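Local coordinates for SidF, inhibitor of growth family, member 3 (Legionella pneumophila subsp. pneumophila, PDB 4FYE), which acts as a phosphoinositide phosphatase of Legionella, removing phosphate from inositol lipids, probably from the 3-position of the inositol ring, at residues E21-Q26 and V40-M45; N27-Y32 and G48-V53; Q411-S416 and N446-D451; K438-R443 and A545-H550. The protein carries 1 engineered substitution. All blocks are in the same frame, centred on the assembly; numbering follows the deposited sequence.

The four contacts show how chemistry follows location in a fold. Interactions 1 and 2 bind one long loop to neighbouring strands, 39-42 and 50-55, of the six-stranded sheet. The first lies at the surface, with backbone bonds and an exposed ion pair; the second is partly buried and relies on a side-chain amide that serves backbone groups. About 39 Å away, centre to centre, across the middle of the chain from interaction 2, lies interaction 3, and interaction 4 adjoins it; both are buried and both use helix 438-458. There, a strand arginine pairs with an aspartate, while two crossing helices meet through aromatic faces and a shared glutamine oxygen.

Interaction 1: E21-Q26 and V40-M45; sequences EPVPSQ and VFKDPM
A single antiparallel beta bridge, pairing Pro-22 with Phe-41, lays the loop 21-26 along strand 39-42, an outermost strand of its mixed sheet. The two residues form a non-hydrogen-bonded pair with their CA atoms 4.4 Å apart, and their neighbours supply the bonds: Lys-42 N reaches Glu-21 O at 2.7 Å, and Val-23 N reaches Val-40 O at 3.1 Å. Proline suits the position, because its nitrogen has no hydrogen to offer and none is needed there. On its other side the strand is bonded to strand 50-55, Phe-41 pairing with Val-51.

The side chains follow the alternation of the bridge. Glu-21 and Lys-42 run side by side in the same direction; with Glu-21 CG anti to the backbone nitrogen (chi1 176°) and both chains extended, OE1 and NZ close a salt bridge of 2.8 Å. The ammonium sits well above the carboxylate plane, 71° out of it. Beside this pair, the CG2 branch of Val-23 presses on the strand backbone, 3.3 Å from Phe-41 C, and reaches Lys-42 CG at 3.9 Å. Phe-41 leans the other way: its CD1 lies 3.8 Å from Pro-22 CA, while Glu-21 O comes to the edge of the ring.

Because the ion pair is exposed, water probably screens it and it may add only modest strength. The two backbone bonds are the directional part and set which loop residue faces which strand residue; the valine methyl adds close apolar packing beside them.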
loop_
_atom_site.group_PDB
_atom_site.type_symbol
_atom_site.label_atom_id
_atom_site.label_comp_id
_atom_site.label_asym_id
_atom_site.label_seq_id
_atom_site.Cartn_x
_atom_site.Cartn_y
_atom_site.Cartn_z
ATOM N N GLU A 21 16.599 21.737 4.061
ATOM C CA GLU A 21 16.596 22.725 5.146
ATOM C C GLU A 21 16.015 22.125 6.411
ATOM O O GLU A 21 14.861 21.713 6.395
ATOM C CB GLU A 21 15.797 23.987 4.796
ATOM C CG GLU A 21 15.699 24.999 5.949
ATOM C CD GLU A 21 15.456 26.459 5.511
ATOM O OE1 GLU A 21 14.980 27.261 6.353
ATOM O OE2 GLU A 21 15.741 26.834 4.342
ATOM N N PRO A 22 16.804 22.118 7.517
ATOM C CA PRO A 22 16.329 21.679 8.843
ATOM C C PRO A 22 15.070 22.424 9.328
ATOM O O PRO A 22 14.844 23.566 8.951
ATOM C CB PRO A 22 17.544 21.975 9.757
ATOM C CG PRO A 22 18.749 21.888 8.859
ATOM C CD PRO A 22 18.265 22.409 7.522
ATOM N N VAL A 23 14.254 21.738 10.125
ATOM C CA VAL A 23 13.087 22.278 10.814
ATOM C C VAL A 23 13.271 22.025 12.318
ATOM O O VAL A 23 13.541 20.882 12.731
ATOM C CB VAL A 23 11.805 21.532 10.442
ATOM C CG1 VAL A 23 10.599 22.175 11.097
ATOM C CG2 VAL A 23 11.638 21.428 8.936
ATOM N N PRO A 24 13.127 23.086 13.140
ATOM C CA PRO A 24 13.162 23.085 14.631
ATOM C C PRO A 24 11.909 22.421 15.202
ATOM O O PRO A 24 10.861 22.464 14.548
ATOM C CB PRO A 24 13.098 24.567 14.987
ATOM C CG PRO A 24 13.454 25.301 13.736
ATOM C CD PRO A 24 13.071 24.449 12.574
ATOM N N SER A 25 12.003 21.854 16.411
ATOM C CA SER A 25 10.907 21.028 17.001
ATOM C C SER A 25 9.537 21.694 17.140
ATOM O O SER A 25 8.509 21.075 16.868
ATOM C CB SER A 25 11.306 20.463 18.356
ATOM O OG SER A 25 12.679 20.163 18.348
ATOM N N GLN A 26 9.534 22.946 17.588
ATOM C CA GLN A 26 8.292 23.685 17.792
ATOM C C GLN A 26 7.568 23.874 16.465
ATOM O O GLN A 26 6.395 24.224 16.445
ATOM C CB GLN A 26 8.554 25.041 18.469
ATOM C CG GLN A 26 9.111 26.126 17.556
ATOM C CD GLN A 26 10.633 26.252 17.576
ATOM O OE1 GLN A 26 11.171 27.369 17.540
ATOM N NE2 GLN A 26 11.338 25.118 17.607
ATOM N N VAL A 40 14.053 15.976 10.803
ATOM C CA VAL A 40 12.988 16.643 10.121
ATOM C C VAL A 40 13.465 17.852 9.329
ATOM O O VAL A 40 14.340 18.616 9.768
ATOM C CB VAL A 40 11.898 17.055 11.110
ATOM C CG1 VAL A 40 10.637 17.459 10.357
ATOM C CG2 VAL A 40 11.582 15.887 12.018
ATOM N N PHE A 41 12.853 18.029 8.172
ATOM C CA PHE A 41 13.385 18.927 7.164
ATOM C C PHE A 41 12.248 19.560 6.341
ATOM O O PHE A 41 11.093 19.083 6.351
ATOM C CB PHE A 41 14.232 18.119 6.193
ATOM C CG PHE A 41 15.493 17.528 6.780
ATOM C CD1 PHE A 41 16.611 18.331 7.024
ATOM C CD2 PHE A 41 15.598 16.135 6.998
ATOM C CE1 PHE A 41 17.790 17.783 7.523
ATOM C CE2 PHE A 41 16.760 15.588 7.512
ATOM C CZ PHE A 41 17.875 16.415 7.773
ATOM N N LYS A 42 12.553 20.604 5.571
ATOM C CA LYS A 42 11.480 21.266 4.788
ATOM C C LYS A 42 11.368 20.544 3.473
ATOM O O LYS A 42 12.377 20.054 2.967
ATOM C CB LYS A 42 11.785 22.736 4.553
ATOM C CG LYS A 42 11.592 23.655 5.765
ATOM C CD LYS A 42 11.612 25.108 5.263
ATOM C CE LYS A 42 11.941 26.166 6.315
ATOM N NZ LYS A 42 12.236 27.503 5.670
ATOM N N ASP A 43 10.157 20.434 2.925
ATOM C CA ASP A 43 10.013 19.825 1.598
ATOM C C ASP A 43 10.731 20.685 0.559
ATOM O O ASP A 43 10.607 21.914 0.572
ATOM C CB ASP A 43 8.552 19.634 1.244
ATOM C CG ASP A 43 8.362 18.791 -0.003
ATOM O OD1 ASP A 43 8.455 19.375 -1.117
ATOM O OD2 ASP A 43 8.157 17.553 0.131
ATOM N N PRO A 44 11.531 20.059 -0.313
ATOM C CA PRO A 44 12.313 20.858 -1.265
ATOM C C PRO A 44 11.440 21.529 -2.306
ATOM O O PRO A 44 11.934 22.337 -3.106
ATOM C CB PRO A 44 13.194 19.824 -1.976
ATOM C CG PRO A 44 12.472 18.517 -1.818
ATOM C CD PRO A 44 11.695 18.605 -0.525
ATOM N N MET A 45 10.160 21.221 -2.316
ATOM C CA MET A 45 9.339 21.684 -3.410
ATOM C C MET A 45 7.988 22.176 -2.971
ATOM O O MET A 45 7.554 23.199 -3.448
ATOM C CB MET A 45 9.211 20.609 -4.502
ATOM C CG MET A 45 10.570 20.210 -5.056
ATOM S SD MET A 45 10.665 19.737 -6.783
ATOM C CE MET A 45 8.984 19.210 -7.122
#

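Interaction 2: N27-Y32 and G48-V53; sequences NQHLAY and GKQVVV
Gln-50 reaches out from strand 50-55 and spends both ends of its side-chain amide on the backbone of loop 27-32. Its NE2 donates to Asn-27 O at 3.1 Å, with the acceptor near the amide plane and a fairly straight N-H...O angle of 165°. Its OE1 accepts from His-29 N at 3.3 Å, a longer bond tilted from the carbonyl plane. These two opposed roles settle which way round the amide lies.

The imidazole of His-29 stacks on that same amide, the planes only 4° apart, with Gln-50 NE2 over its face toward the rim. In its own plane the ring sends NE2 to Gly-48 O, 3.3 Å away, nearly along the C=O axis. The ring is thus held at a face and at an edge.

Farther along, Tyr-32 receives Val-52 CG2 over its ring in a CH-pi contact, 3.9 Å from the centroid, while Leu-30 CD1 lies by the opposite face. The phenol OH is hydrogen-bonded to Asp-183 OD2, just ahead of strand 184-189.

With its amide oxygen and nitrogen each matched to a loop backbone partner, buried Gln-50 probably pays little for its polarity and ties an irregular loop to a regular strand.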
loop_
_atom_site.group_PDB
_atom_site.type_symbol
_atom_site.label_atom_id
_atom_site.label_comp_id
_atom_site.label_asym_id
_atom_site.label_seq_id
_atom_site.Cartn_x
_atom_site.Cartn_y
_atom_site.Cartn_z
ATOM N N ASN A 27 8.266 23.635 15.356
ATOM C CA ASN A 27 7.676 23.824 14.045
ATOM C C ASN A 27 7.258 22.538 13.339
ATOM O O ASN A 27 6.675 22.591 12.257
ATOM C CB ASN A 27 8.595 24.650 13.157
ATOM C CG ASN A 27 8.636 26.130 13.565
ATOM O OD1 ASN A 27 9.550 26.840 13.156
ATOM N ND2 ASN A 27 7.648 26.600 14.367
ATOM N N GLN A 28 7.515 21.388 13.959
ATOM C CA GLN A 28 7.177 20.101 13.310
ATOM C C GLN A 28 5.677 19.867 13.380
ATOM O O GLN A 28 5.009 20.350 14.294
ATOM C CB GLN A 28 7.960 18.947 13.943
ATOM C CG GLN A 28 9.431 19.296 14.122
ATOM C CD GLN A 28 10.255 18.247 14.824
ATOM O OE1 GLN A 28 9.734 17.258 15.323
ATOM N NE2 GLN A 28 11.568 18.447 14.835
ATOM N N HIS A 29 5.139 19.169 12.389
ATOM C CA HIS A 29 3.735 18.772 12.445
ATOM C C HIS A 29 3.324 17.818 13.576
ATOM O O HIS A 29 2.148 17.739 13.952
ATOM C CB HIS A 29 3.336 18.235 11.074
ATOM C CG HIS A 29 3.531 19.253 9.956
ATOM N ND1 HIS A 29 3.216 20.586 10.100
ATOM C CD2 HIS A 29 4.022 19.102 8.669
ATOM C CE1 HIS A 29 3.514 21.236 8.969
ATOM N NE2 HIS A 29 4.017 20.331 8.090
ATOM N N LEU A 30 4.266 17.066 14.126
ATOM C CA LEU A 30 3.928 16.108 15.170
ATOM C C LEU A 30 5.235 15.551 15.730
ATOM O O LEU A 30 6.299 15.717 15.123
ATOM C CB LEU A 30 3.020 14.999 14.604
ATOM C CG LEU A 30 3.691 13.892 13.765
ATOM C CD1 LEU A 30 3.634 12.506 14.429
ATOM C CD2 LEU A 30 3.029 13.858 12.415
ATOM N N ALA A 31 5.164 14.906 16.882
ATOM C CA ALA A 31 6.381 14.433 17.512
ATOM C C ALA A 31 6.743 13.037 17.061
ATOM O O ALA A 31 5.949 12.102 17.142
ATOM C CB ALA A 31 6.256 14.481 19.013
ATOM N N TYR A 32 7.961 12.912 16.576
ATOM C CA TYR A 32 8.503 11.608 16.179
ATOM C C TYR A 32 9.509 10.953 17.146
ATOM O O TYR A 32 9.695 9.730 17.067
ATOM C CB TYR A 32 9.191 11.813 14.871
ATOM C CG TYR A 32 8.254 12.083 13.776
ATOM C CD1 TYR A 32 7.627 11.004 13.086
ATOM C CD2 TYR A 32 7.989 13.390 13.371
ATOM C CE1 TYR A 32 6.761 11.238 12.017
ATOM C CE2 TYR A 32 7.117 13.631 12.302
ATOM C CZ TYR A 32 6.520 12.569 11.639
ATOM O OH TYR A 32 5.720 12.827 10.554
ATOM N N GLY A 48 4.729 24.334 2.538
ATOM C CA GLY A 48 4.625 24.023 3.986
ATOM C C GLY A 48 4.685 22.525 4.319
ATOM O O GLY A 48 4.272 22.122 5.381
ATOM N N LYS A 49 5.163 21.690 3.396
ATOM C CA LYS A 49 5.314 20.262 3.702
ATOM C C LYS A 49 6.685 19.894 4.339
ATOM O O LYS A 49 7.702 20.605 4.168
ATOM C CB LYS A 49 4.979 19.359 2.503
ATOM C CG LYS A 49 3.653 19.618 1.760
ATOM C CD LYS A 49 2.401 19.661 2.630
ATOM C CE LYS A 49 1.124 19.578 1.787
ATOM N NZ LYS A 49 -0.122 19.396 2.597
ATOM N N GLN A 50 6.683 18.803 5.103
ATOM C CA GLN A 50 7.887 18.363 5.776
ATOM C C GLN A 50 8.293 16.970 5.385
ATOM O O GLN A 50 7.475 16.196 4.880
ATOM C CB GLN A 50 7.718 18.472 7.290
ATOM C CG GLN A 50 7.987 19.904 7.759
ATOM C CD GLN A 50 7.524 20.165 9.184
ATOM O OE1 GLN A 50 7.415 19.246 10.004
ATOM N NE2 GLN A 50 7.257 21.436 9.493
ATOM N N VAL A 51 9.536 16.639 5.723
ATOM C CA VAL A 51 10.115 15.386 5.380
ATOM C C VAL A 51 10.839 14.823 6.572
ATOM O O VAL A 51 11.623 15.534 7.191
ATOM C CB VAL A 51 11.140 15.644 4.305
ATOM C CG1 VAL A 51 11.740 14.354 3.833
ATOM C CG2 VAL A 51 10.458 16.372 3.178
ATOM N N VAL A 52 10.614 13.551 6.898
ATOM C CA VAL A 52 11.382 12.971 7.966
ATOM C C VAL A 52 12.357 11.942 7.386
ATOM O O VAL A 52 11.936 11.043 6.624
ATOM C CB VAL A 52 10.483 12.215 8.924
ATOM C CG1 VAL A 52 11.329 11.730 10.093
ATOM C CG2 VAL A 52 9.285 13.055 9.384
ATOM N N VAL A 53 13.629 12.007 7.769
ATOM C CA VAL A 53 14.671 11.178 7.141
ATOM C C VAL A 53 15.442 10.397 8.239
ATOM O O VAL A 53 15.791 10.951 9.268
ATOM C CB VAL A 53 15.652 12.041 6.298
ATOM C CG1 VAL A 53 16.753 11.200 5.645
ATOM C CG2 VAL A 53 14.934 12.810 5.179
#

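Interaction 3: Q411-S416 and N446-D451; sequences QARMSS and NQMTDD
The guanidinium of Arg-413 has Gln-447 CB over one face, 3.6 Å above its plane, and the carboxylate of Asp-451 at its edge, with Met-448 SD also near the plane. The carboxylate is turned 44° against the guanidinium. Gln-447 crosses the arginine obliquely, its OE1 3.5 Å from Arg-413 CD.

Arg-413 grips Asp-451 side-on, through NE and NH2. NH2 lies 3.0 Å from OD1 and uses that oxygen's syn lone pair; OD2 takes both NE and NH2, each at 3.1 Å. The third nitrogen, NH1, turns back to its own strand and donates to Ala-412 O at 3.0 Å. A bend at chi2 (-88°) brings the head round to serve strand and helix together.

The contact joins strand 402-416 of the four-stranded mixed sheet to helix 438-458; the axes of the two short segments approach to 9.6 Å. Asp-451 OD2 has a further bond, from Tyr-640 OH, just ahead of strand 641-645 in the same sheet, and Phe-444 of the helix also packs on Arg-413.

All three guanidinium nitrogens thus find acceptors in a buried setting, and the carboxylate gathers donors from two parts of the chain. Such pairing probably keeps both groups charged and fixes the rotation of the arginine head, making the ion pair a directional link between sheet and helix.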
loop_
_atom_site.group_PDB
_atom_site.type_symbol
_atom_site.label_atom_id
_atom_site.label_comp_id
_atom_site.label_asym_id
_atom_site.label_seq_id
_atom_site.Cartn_x
_atom_site.Cartn_y
_atom_site.Cartn_z
ATOM N N GLN A 411 -9.233 -0.887 -15.313
ATOM C CA GLN A 411 -9.190 -2.340 -15.332
ATOM C C GLN A 411 -8.771 -2.796 -13.942
ATOM O O GLN A 411 -7.755 -2.344 -13.423
ATOM C CB GLN A 411 -8.181 -2.852 -16.351
ATOM C CG GLN A 411 -8.556 -2.532 -17.797
ATOM C CD GLN A 411 -7.756 -3.352 -18.801
ATOM O OE1 GLN A 411 -6.780 -2.858 -19.378
ATOM N NE2 GLN A 411 -8.162 -4.613 -19.011
ATOM N N ALA A 412 -9.561 -3.692 -13.369
ATOM C CA ALA A 412 -9.354 -4.257 -12.082
ATOM C C ALA A 412 -8.687 -5.657 -12.070
ATOM O O ALA A 412 -8.925 -6.522 -12.925
ATOM C CB ALA A 412 -10.688 -4.390 -11.426
ATOM N N ARG A 413 -7.848 -5.862 -11.071
ATOM C CA ARG A 413 -7.422 -7.181 -10.738
ATOM C C ARG A 413 -7.318 -7.198 -9.200
ATOM O O ARG A 413 -6.629 -6.385 -8.582
ATOM C CB ARG A 413 -6.071 -7.529 -11.376
ATOM C CG ARG A 413 -5.861 -7.220 -12.855
ATOM C CD ARG A 413 -6.349 -8.415 -13.563
ATOM N NE ARG A 413 -6.023 -8.404 -14.958
ATOM C CZ ARG A 413 -6.892 -8.048 -15.895
ATOM N NH1 ARG A 413 -8.101 -7.635 -15.534
ATOM N NH2 ARG A 413 -6.556 -8.113 -17.184
ATOM N N MET A 414 -8.000 -8.150 -8.586
ATOM C CA MET A 414 -8.071 -8.154 -7.195
ATOM C C MET A 414 -7.855 -9.542 -6.729
ATOM O O MET A 414 -8.506 -10.437 -7.260
ATOM C CB MET A 414 -9.410 -7.682 -6.709
ATOM C CG MET A 414 -9.359 -7.810 -5.196
ATOM S SD MET A 414 -10.820 -7.135 -4.500
ATOM C CE MET A 414 -10.626 -7.334 -2.774
ATOM N N SER A 415 -6.955 -9.713 -5.739
ATOM C CA SER A 415 -6.789 -11.020 -5.046
ATOM C C SER A 415 -6.946 -10.886 -3.546
ATOM O O SER A 415 -6.772 -9.828 -3.005
ATOM C CB SER A 415 -5.441 -11.677 -5.364
ATOM O OG SER A 415 -4.340 -10.862 -4.993
ATOM N N SER A 416 -7.257 -11.955 -2.841
ATOM C CA SER A 416 -7.399 -11.796 -1.425
ATOM C C SER A 416 -6.965 -13.058 -0.748
ATOM O O SER A 416 -7.717 -14.030 -0.702
ATOM C CB SER A 416 -8.828 -11.480 -1.120
ATOM O OG SER A 416 -8.956 -11.266 0.262
ATOM N N ASN A 446 -6.357 -16.633 -13.314
ATOM C CA ASN A 446 -6.553 -16.719 -14.783
ATOM C C ASN A 446 -6.248 -15.365 -15.475
ATOM O O ASN A 446 -5.565 -15.297 -16.505
ATOM C CB ASN A 446 -7.979 -17.116 -15.103
ATOM C CG ASN A 446 -8.279 -18.540 -14.791
ATOM O OD1 ASN A 446 -7.400 -19.420 -14.865
ATOM N ND2 ASN A 446 -9.555 -18.804 -14.458
ATOM N N GLN A 447 -6.747 -14.287 -14.898
ATOM C CA GLN A 447 -6.539 -12.978 -15.533
ATOM C C GLN A 447 -5.068 -12.682 -15.699
ATOM O O GLN A 447 -4.620 -12.353 -16.786
ATOM C CB GLN A 447 -7.151 -11.887 -14.698
ATOM C CG GLN A 447 -8.635 -12.077 -14.494
ATOM C CD GLN A 447 -9.247 -11.003 -13.613
ATOM O OE1 GLN A 447 -8.799 -10.747 -12.498
ATOM N NE2 GLN A 447 -10.278 -10.361 -14.128
ATOM N N MET A 448 -4.321 -12.852 -14.613
ATOM C CA MET A 448 -2.920 -12.455 -14.542
ATOM C C MET A 448 -2.141 -13.392 -15.408
ATOM O O MET A 448 -1.170 -13.012 -16.040
ATOM C CB MET A 448 -2.391 -12.551 -13.080
ATOM C CG MET A 448 -3.012 -11.550 -12.104
ATOM S SD MET A 448 -2.546 -9.860 -12.547
ATOM C CE MET A 448 -0.852 -9.751 -11.926
ATOM N N THR A 449 -2.545 -14.643 -15.436
ATOM C CA THR A 449 -1.857 -15.516 -16.320
ATOM C C THR A 449 -2.157 -15.176 -17.800
ATOM O O THR A 449 -1.231 -15.101 -18.602
ATOM C CB THR A 449 -1.930 -17.033 -15.928
ATOM O OG1 THR A 449 -2.193 -17.800 -17.093
ATOM C CG2 THR A 449 -2.981 -17.371 -14.879
ATOM N N ASP A 450 -3.414 -14.924 -18.165
ATOM C CA ASP A 450 -3.739 -14.454 -19.552
ATOM C C ASP A 450 -2.942 -13.157 -19.924
ATOM O O ASP A 450 -2.323 -13.091 -21.000
ATOM C CB ASP A 450 -5.279 -14.322 -19.776
ATOM C CG ASP A 450 -6.040 -15.734 -19.795
ATOM O OD1 ASP A 450 -5.688 -16.610 -20.627
ATOM O OD2 ASP A 450 -7.009 -15.981 -19.011
ATOM N N ASP A 451 -2.877 -12.174 -18.999
ATOM C CA ASP A 451 -2.087 -10.942 -19.228
ATOM C C ASP A 451 -0.649 -11.273 -19.474
ATOM O O ASP A 451 0.017 -10.609 -20.260
ATOM C CB ASP A 451 -2.096 -9.996 -18.030
ATOM C CG ASP A 451 -3.454 -9.509 -17.683
ATOM O OD1 ASP A 451 -4.429 -9.930 -18.336
ATOM O OD2 ASP A 451 -3.559 -8.709 -16.748
#

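Interaction 4: K438-R443 and A545-H550; sequences KNQNAR and AIYELH
Helix segments 438-443 and 545-550 cross at 61° with their axes 9.3 Å apart, and their backbones come nearest at Arg-443 and His-550, whose CA atoms are 5.5 Å from each other. Tyr-547 extends from the second helix across the first. Asn-439 CB sits over one face of its ring, 3.8 Å from the centroid, in a CH-pi contact, and Gln-440 OE1 lies at the ring edge, where it accepts from Tyr-547 OH at 2.9 Å in the carbonyl plane, on a lone pair. The same oxygen takes a second bond in that plane, from Arg-443 NH1 at 2.8 Å, so one glutamine oxygen joins a phenol and a guanidinium. The bend of Gln-440 at chi2 (44°) brings its amide round to them.

The segment carrying the tyrosine is part of helix 522-583, a very long helix partly within a predicted coiled coil; helix 482-514 packs beside this segment, with Ile-488 on His-550. Helix 438-458 connects this long helix to the four-stranded sheet, since Gln-440 NE2 bonds to Met-414 O on strand 402-416.

Arg-443 provides the remaining packing. Its CA is centred over the His-550 ring, 3.8 Å from the centroid, and its extended aliphatic chain continues along that ring, with CG 3.4 Å from His-550 NE2, before CD comes equally close to Tyr-547 CE1. Beyond the two helices, Arg-443 NH1 also forms a salt bridge with Asp-385, while His-550 ND1 is hydrogen-bonded to Asn-446 ND2, about one turn beyond Arg-443 on helix 438-458.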
loop_
_atom_site.group_PDB
_atom_site.type_symbol
_atom_site.label_atom_id
_atom_site.label_comp_id
_atom_site.label_asym_id
_atom_site.label_seq_id
_atom_site.Cartn_x
_atom_site.Cartn_y
_atom_site.Cartn_z
ATOM N N LYS A 438 -12.372 -18.163 -2.722
ATOM C CA LYS A 438 -12.016 -19.231 -3.690
ATOM C C LYS A 438 -12.228 -18.769 -5.138
ATOM O O LYS A 438 -11.284 -18.800 -5.935
ATOM C CB LYS A 438 -12.803 -20.530 -3.416
ATOM C CG LYS A 438 -12.172 -21.810 -3.990
ATOM C CD LYS A 438 -13.187 -22.944 -4.286
ATOM C CE LYS A 438 -13.518 -23.207 -5.787
ATOM N NZ LYS A 438 -13.054 -22.185 -6.800
ATOM N N ASN A 439 -13.460 -18.351 -5.471
ATOM C CA ASN A 439 -13.794 -17.908 -6.837
ATOM C C ASN A 439 -12.920 -16.738 -7.376
ATOM O O ASN A 439 -12.402 -16.795 -8.533
ATOM C CB ASN A 439 -15.291 -17.543 -6.943
ATOM C CG ASN A 439 -16.203 -18.793 -7.053
ATOM O OD1 ASN A 439 -15.738 -19.923 -7.284
ATOM N ND2 ASN A 439 -17.507 -18.588 -6.885
ATOM N N GLN A 440 -12.760 -15.686 -6.556
ATOM C CA GLN A 440 -12.154 -14.449 -7.050
ATOM C C GLN A 440 -10.689 -14.713 -7.256
ATOM O O GLN A 440 -10.090 -14.217 -8.198
ATOM C CB GLN A 440 -12.415 -13.297 -6.099
ATOM C CG GLN A 440 -11.777 -11.955 -6.479
ATOM C CD GLN A 440 -11.912 -11.586 -7.950
ATOM O OE1 GLN A 440 -12.920 -11.880 -8.622
ATOM N NE2 GLN A 440 -10.879 -10.978 -8.465
ATOM N N ASN A 441 -10.140 -15.603 -6.446
ATOM C CA ASN A 441 -8.714 -15.872 -6.492
ATOM C C ASN A 441 -8.321 -16.705 -7.712
ATOM O O ASN A 441 -7.348 -16.369 -8.445
ATOM C CB ASN A 441 -8.238 -16.478 -5.161
ATOM C CG ASN A 441 -8.100 -15.427 -4.065
ATOM O OD1 ASN A 441 -8.020 -14.228 -4.342
ATOM N ND2 ASN A 441 -8.084 -15.872 -2.809
ATOM N N ALA A 442 -9.113 -17.728 -7.985
ATOM C CA ALA A 442 -9.013 -18.407 -9.286
ATOM C C ALA A 442 -9.281 -17.483 -10.547
ATOM O O ALA A 442 -8.501 -17.480 -11.514
ATOM C CB ALA A 442 -9.864 -19.679 -9.314
ATOM N N ARG A 443 -10.353 -16.697 -10.554
ATOM C CA ARG A 443 -10.491 -15.663 -11.573
ATOM C C ARG A 443 -9.185 -14.842 -11.730
ATOM O O ARG A 443 -8.597 -14.782 -12.838
ATOM C CB ARG A 443 -11.632 -14.751 -11.172
ATOM C CG ARG A 443 -11.895 -13.562 -12.106
ATOM C CD ARG A 443 -13.367 -13.190 -11.998
ATOM N NE ARG A 443 -13.676 -12.024 -12.789
ATOM C CZ ARG A 443 -13.581 -10.773 -12.357
ATOM N NH1 ARG A 443 -13.223 -10.529 -11.108
ATOM N NH2 ARG A 443 -13.906 -9.769 -13.183
ATOM N N ALA A 545 -21.988 -16.955 -13.317
ATOM C CA ALA A 545 -21.755 -17.848 -14.445
ATOM C C ALA A 545 -20.331 -17.684 -14.970
ATOM O O ALA A 545 -19.683 -18.657 -15.384
ATOM C CB ALA A 545 -22.792 -17.639 -15.549
ATOM N N ILE A 546 -19.853 -16.436 -14.932
ATOM C CA ILE A 546 -18.452 -16.072 -15.223
ATOM C C ILE A 546 -17.469 -16.806 -14.305
ATOM O O ILE A 546 -16.486 -17.411 -14.768
ATOM C CB ILE A 546 -18.267 -14.550 -15.114
ATOM C CG1 ILE A 546 -19.011 -13.879 -16.265
ATOM C CG2 ILE A 546 -16.789 -14.163 -15.143
ATOM C CD1 ILE A 546 -19.108 -12.375 -16.195
ATOM N N TYR A 547 -17.740 -16.774 -13.003
ATOM C CA TYR A 547 -16.961 -17.577 -12.089
ATOM C C TYR A 547 -16.952 -19.060 -12.498
ATOM O O TYR A 547 -15.877 -19.691 -12.529
ATOM C CB TYR A 547 -17.486 -17.405 -10.667
ATOM C CG TYR A 547 -17.047 -16.120 -10.024
ATOM C CD1 TYR A 547 -15.729 -15.697 -10.127
ATOM C CD2 TYR A 547 -17.943 -15.333 -9.281
ATOM C CE1 TYR A 547 -15.308 -14.517 -9.524
ATOM C CE2 TYR A 547 -17.536 -14.149 -8.662
ATOM C CZ TYR A 547 -16.215 -13.740 -8.785
ATOM O OH TYR A 547 -15.759 -12.545 -8.195
ATOM N N GLU A 548 -18.142 -19.585 -12.849
ATOM C CA GLU A 548 -18.333 -21.016 -13.163
ATOM C C GLU A 548 -17.365 -21.369 -14.276
ATOM O O GLU A 548 -16.754 -22.442 -14.277
ATOM C CB GLU A 548 -19.780 -21.320 -13.613
ATOM C CG GLU A 548 -20.798 -21.647 -12.514
ATOM C CD GLU A 548 -21.114 -23.146 -12.380
ATOM O OE1 GLU A 548 -21.858 -23.702 -13.236
ATOM O OE2 GLU A 548 -20.642 -23.771 -11.394
ATOM N N LEU A 549 -17.210 -20.428 -15.205
ATOM C CA LEU A 549 -16.334 -20.610 -16.359
ATOM C C LEU A 549 -14.859 -20.569 -15.951
ATOM O O LEU A 549 -14.065 -21.454 -16.359
ATOM C CB LEU A 549 -16.665 -19.570 -17.425
ATOM C CG LEU A 549 -18.016 -19.828 -18.110
ATOM C CD1 LEU A 549 -18.390 -18.719 -19.098
ATOM C CD2 LEU A 549 -18.022 -21.192 -18.790
ATOM N N HIS A 550 -14.509 -19.562 -15.126
ATOM C CA HIS A 550 -13.180 -19.487 -14.559
ATOM C C HIS A 550 -12.852 -20.779 -13.873
ATOM O O HIS A 550 -11.767 -21.332 -14.073
ATOM C CB HIS A 550 -12.990 -18.291 -13.603
ATOM C CG HIS A 550 -12.602 -16.988 -14.312
ATOM N ND1 HIS A 550 -11.481 -16.860 -15.050
ATOM C CD2 HIS A 550 -13.244 -15.757 -14.388
ATOM C CE1 HIS A 550 -11.412 -15.625 -15.595
ATOM N NE2 HIS A 550 -12.489 -14.948 -15.183
#